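Local coordinates for protein assemblin (Human herpesvirus 3, PDB 1VZV) that is a serine protease, active as a dimer, that probably cleaves the assembly protein so that the herpesvirus procapsid can mature, at residues Ala2-Ala6 / Phe63-Arg68. Numbering follows the deposited sequence.
Sequences ALYVA and FLGIVR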
ATOM      1  N   ALA A   2     -21.149  -6.729 -11.325  1.00 25.00           N
ATOM      2  CA  ALA A   2     -20.213  -5.697 -11.762  1.00 25.00           C
ATOM      3  C   ALA A   2     -20.197  -4.469 -10.869  1.00 25.00           C
ATOM      4  O   ALA A   2     -20.971  -4.342  -9.931  1.00 25.00           O
ATOM      5  CB  ALA A   2     -20.508  -5.281 -13.205  1.00 25.00           C
ATOM      6  N   LEU A   3     -19.263  -3.584 -11.154  1.00 25.00           N
ATOM      7  CA  LEU A   3     -19.137  -2.363 -10.422  1.00 25.00           C
ATOM      8  C   LEU A   3     -19.181  -1.305 -11.479  1.00 25.00           C
ATOM      9  O   LEU A   3     -18.720  -1.512 -12.596  1.00 25.00           O
ATOM     10  CB  LEU A   3     -17.789  -2.296  -9.730  1.00 25.00           C
ATOM     11  CG  LEU A   3     -17.583  -2.988  -8.382  1.00 25.00           C
ATOM     12  CD1 LEU A   3     -18.002  -4.460  -8.472  1.00 25.00           C
ATOM     13  CD2 LEU A   3     -16.113  -2.831  -7.953  1.00 25.00           C
ATOM     14  N   TYR A   4     -19.805  -0.193 -11.151  1.00 25.00           N
ATOM     15  CA  TYR A   4     -19.876   0.914 -12.063  1.00 25.00           C
ATOM     16  C   TYR A   4     -19.098   1.964 -11.350  1.00 25.00           C
ATOM     17  O   TYR A   4     -19.190   2.080 -10.128  1.00 25.00           O
ATOM     18  CB  TYR A   4     -21.313   1.353 -12.256  1.00 25.00           C
ATOM     19  CG  TYR A   4     -22.079   0.319 -12.995  1.00 25.00           C
ATOM     20  CD1 TYR A   4     -22.579  -0.797 -12.334  1.00 25.00           C
ATOM     21  CD2 TYR A   4     -22.178   0.373 -14.381  1.00 25.00           C
ATOM     22  CE1 TYR A   4     -23.135  -1.835 -13.025  1.00 25.00           C
ATOM     23  CE2 TYR A   4     -22.742  -0.675 -15.089  1.00 25.00           C
ATOM     24  CZ  TYR A   4     -23.210  -1.774 -14.398  1.00 25.00           C
ATOM     25  OH  TYR A   4     -23.732  -2.826 -15.094  1.00 25.00           O
ATOM     26  N   VAL A   5     -18.257   2.653 -12.103  1.00 25.00           N
ATOM     27  CA  VAL A   5     -17.427   3.720 -11.579  1.00 25.00           C
ATOM     28  C   VAL A   5     -17.825   4.950 -12.384  1.00 25.00           C
ATOM     29  O   VAL A   5     -18.084   4.833 -13.585  1.00 25.00           O
ATOM     30  CB  VAL A   5     -15.952   3.430 -11.859  1.00 25.00           C
ATOM     31  CG1 VAL A   5     -15.077   4.383 -11.103  1.00 25.00           C
ATOM     32  CG2 VAL A   5     -15.625   2.018 -11.508  1.00 25.00           C
ATOM     33  N   ALA A   6     -17.933   6.100 -11.727  1.00 25.00           N
ATOM     34  CA  ALA A   6     -18.280   7.339 -12.414  1.00 25.00           C
ATOM     35  C   ALA A   6     -17.520   8.486 -11.750  1.00 25.00           C
ATOM     36  O   ALA A   6     -17.310   8.470 -10.541  1.00 25.00           O
ATOM     37  CB  ALA A   6     -19.769   7.577 -12.357  1.00 25.00           C
ATOM     38  N   PHE A  63     -17.538  10.642 -16.716  1.00 25.00           N
ATOM     39  CA  PHE A  63     -17.651   9.314 -17.300  1.00 25.00           C
ATOM     40  C   PHE A  63     -18.273   8.290 -16.422  1.00 25.00           C
ATOM     41  O   PHE A  63     -18.336   8.439 -15.217  1.00 25.00           O
ATOM     42  CB  PHE A  63     -16.279   8.781 -17.722  1.00 25.00           C
ATOM     43  CG  PHE A  63     -15.541   7.983 -16.642  1.00 25.00           C
ATOM     44  CD1 PHE A  63     -15.058   8.596 -15.490  1.00 25.00           C
ATOM     45  CD2 PHE A  63     -15.281   6.636 -16.819  1.00 25.00           C
ATOM     46  CE1 PHE A  63     -14.335   7.883 -14.552  1.00 25.00           C
ATOM     47  CE2 PHE A  63     -14.561   5.929 -15.881  1.00 25.00           C
ATOM     48  CZ  PHE A  63     -14.090   6.552 -14.751  1.00 25.00           C
ATOM     49  N   LEU A  64     -18.637   7.189 -17.045  1.00 25.00           N
ATOM     50  CA  LEU A  64     -19.233   6.063 -16.355  1.00 25.00           C
ATOM     51  C   LEU A  64     -18.530   4.854 -16.969  1.00 25.00           C
ATOM     52  O   LEU A  64     -18.195   4.854 -18.154  1.00 25.00           O
ATOM     53  CB  LEU A  64     -20.749   6.043 -16.601  1.00 25.00           C
ATOM     54  CG  LEU A  64     -21.617   4.960 -15.955  1.00 25.00           C
ATOM     55  CD1 LEU A  64     -21.395   4.900 -14.468  1.00 25.00           C
ATOM     56  CD2 LEU A  64     -23.063   5.273 -16.240  1.00 25.00           C
ATOM     57  N   GLY A  65     -18.222   3.858 -16.171  1.00 25.00           N
ATOM     58  CA  GLY A  65     -17.548   2.732 -16.752  1.00 25.00           C
ATOM     59  C   GLY A  65     -17.955   1.486 -16.028  1.00 25.00           C
ATOM     60  O   GLY A  65     -18.607   1.546 -14.976  1.00 25.00           O
ATOM     61  N   ILE A  66     -17.623   0.350 -16.619  1.00 25.00           N
ATOM     62  CA  ILE A  66     -17.935  -0.909 -15.992  1.00 25.00           C
ATOM     63  C   ILE A  66     -16.635  -1.679 -15.681  1.00 25.00           C
ATOM     64  O   ILE A  66     -15.673  -1.670 -16.466  1.00 25.00           O
ATOM     65  CB  ILE A  66     -18.965  -1.728 -16.830  1.00 25.00           C
ATOM     66  CG1 ILE A  66     -19.508  -2.892 -16.013  1.00 25.00           C
ATOM     67  CG2 ILE A  66     -18.357  -2.241 -18.113  1.00 25.00           C
ATOM     68  CD1 ILE A  66     -20.752  -3.474 -16.589  1.00 25.00           C
ATOM     69  N   VAL A  67     -16.564  -2.186 -14.452  1.00 25.00           N
ATOM     70  CA  VAL A  67     -15.434  -2.968 -13.975  1.00 25.00           C
ATOM     71  C   VAL A  67     -16.049  -4.312 -13.572  1.00 25.00           C
ATOM     72  O   VAL A  67     -16.671  -4.466 -12.520  1.00 25.00           O
ATOM     73  CB  VAL A  67     -14.673  -2.249 -12.797  1.00 25.00           C
ATOM     74  CG1 VAL A  67     -13.589  -3.147 -12.200  1.00 25.00           C
ATOM     75  CG2 VAL A  67     -14.046  -0.953 -13.304  1.00 25.00           C
ATOM     76  N   ARG A  68     -15.983  -5.242 -14.508  1.00 25.00           N
ATOM     77  CA  ARG A  68     -16.505  -6.578 -14.322  1.00 25.00           C
ATOM     78  C   ARG A  68     -15.329  -7.529 -14.572  1.00 25.00           C
ATOM     79  O   ARG A  68     -15.070  -7.919 -15.710  1.00 25.00           O
ATOM     80  CB  ARG A  68     -17.631  -6.817 -15.332  1.00 25.00           C
ATOM     81  CG  ARG A  68     -18.320  -8.174 -15.248  1.00 25.00           C
ATOM     82  CD  ARG A  68     -19.322  -8.311 -16.402  1.00 25.00           C
ATOM     83  NE  ARG A  68     -20.533  -7.524 -16.188  1.00 25.00           N
ATOM     84  CZ  ARG A  68     -21.717  -8.060 -15.883  1.00 25.00           C
ATOM     85  NH1 ARG A  68     -21.860  -9.391 -15.866  1.00 25.00           N
ATOM     86  NH2 ARG A  68     -22.782  -7.271 -15.665  1.00 25.00           N
TER
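Leu3–Val67 and Val5–Gly65 form two antiparallel hydrogen-bonded pairs between strand segments whose axes run at 155° and approach to 4.6 Å. Each pair is closed by two N-H...O hydrogen bonds: Leu3 N to Val67 O (3.1 Å) with Val67 N to Leu3 O, and Val5 N to Gly65 O with Gly65 N to Val5 O (2.8 Å). Of the first two, the bond given by Val67 N is the straighter, 174° at its hydrogen.

Tyr4–Ile66 and Ala6–Leu64 are the non-hydrogen-bonded pairs, and their side chains share one face of the sheet. There the extended Ile66 chain, CG1 anti to the backbone N (chi1 -167°), runs beside the Tyr4 side chain and brings CD1 to 3.7 Å from Tyr4 CZ. Leu64 CD1 meets Ala6 CB at 3.8 Å and, more loosely, Tyr4 CB; helix 149-152 covers this face, Pro149 touching Tyr4 and Leu64, and Ser152 touching Leu64 and Ala6. At the start of 2-6, Ala2 CB packs on Ile66 CG1 and meets the Arg68 side chain, 3.7 Å from NE.

The other face carries Leu3, Val5 and Val67. Val5 CG2 and Val67 CG2 touch at 3.8 Å across a diagonal of the register, while the Phe63 ring lays one face over Val5 O. Leu3 continues this apolar layer onto Leu99 and Val102 of helix 96-105.

With strands 144-146 and 47-56 bonded to the outer edges, this pairing places the N-terminal strand inside the mixed, largely antiparallel core sheet of the herpesvirus assemblin fold (peptidase family S21), whose catalytic Ser110 lies about 9 Å from Phe63 between side chains.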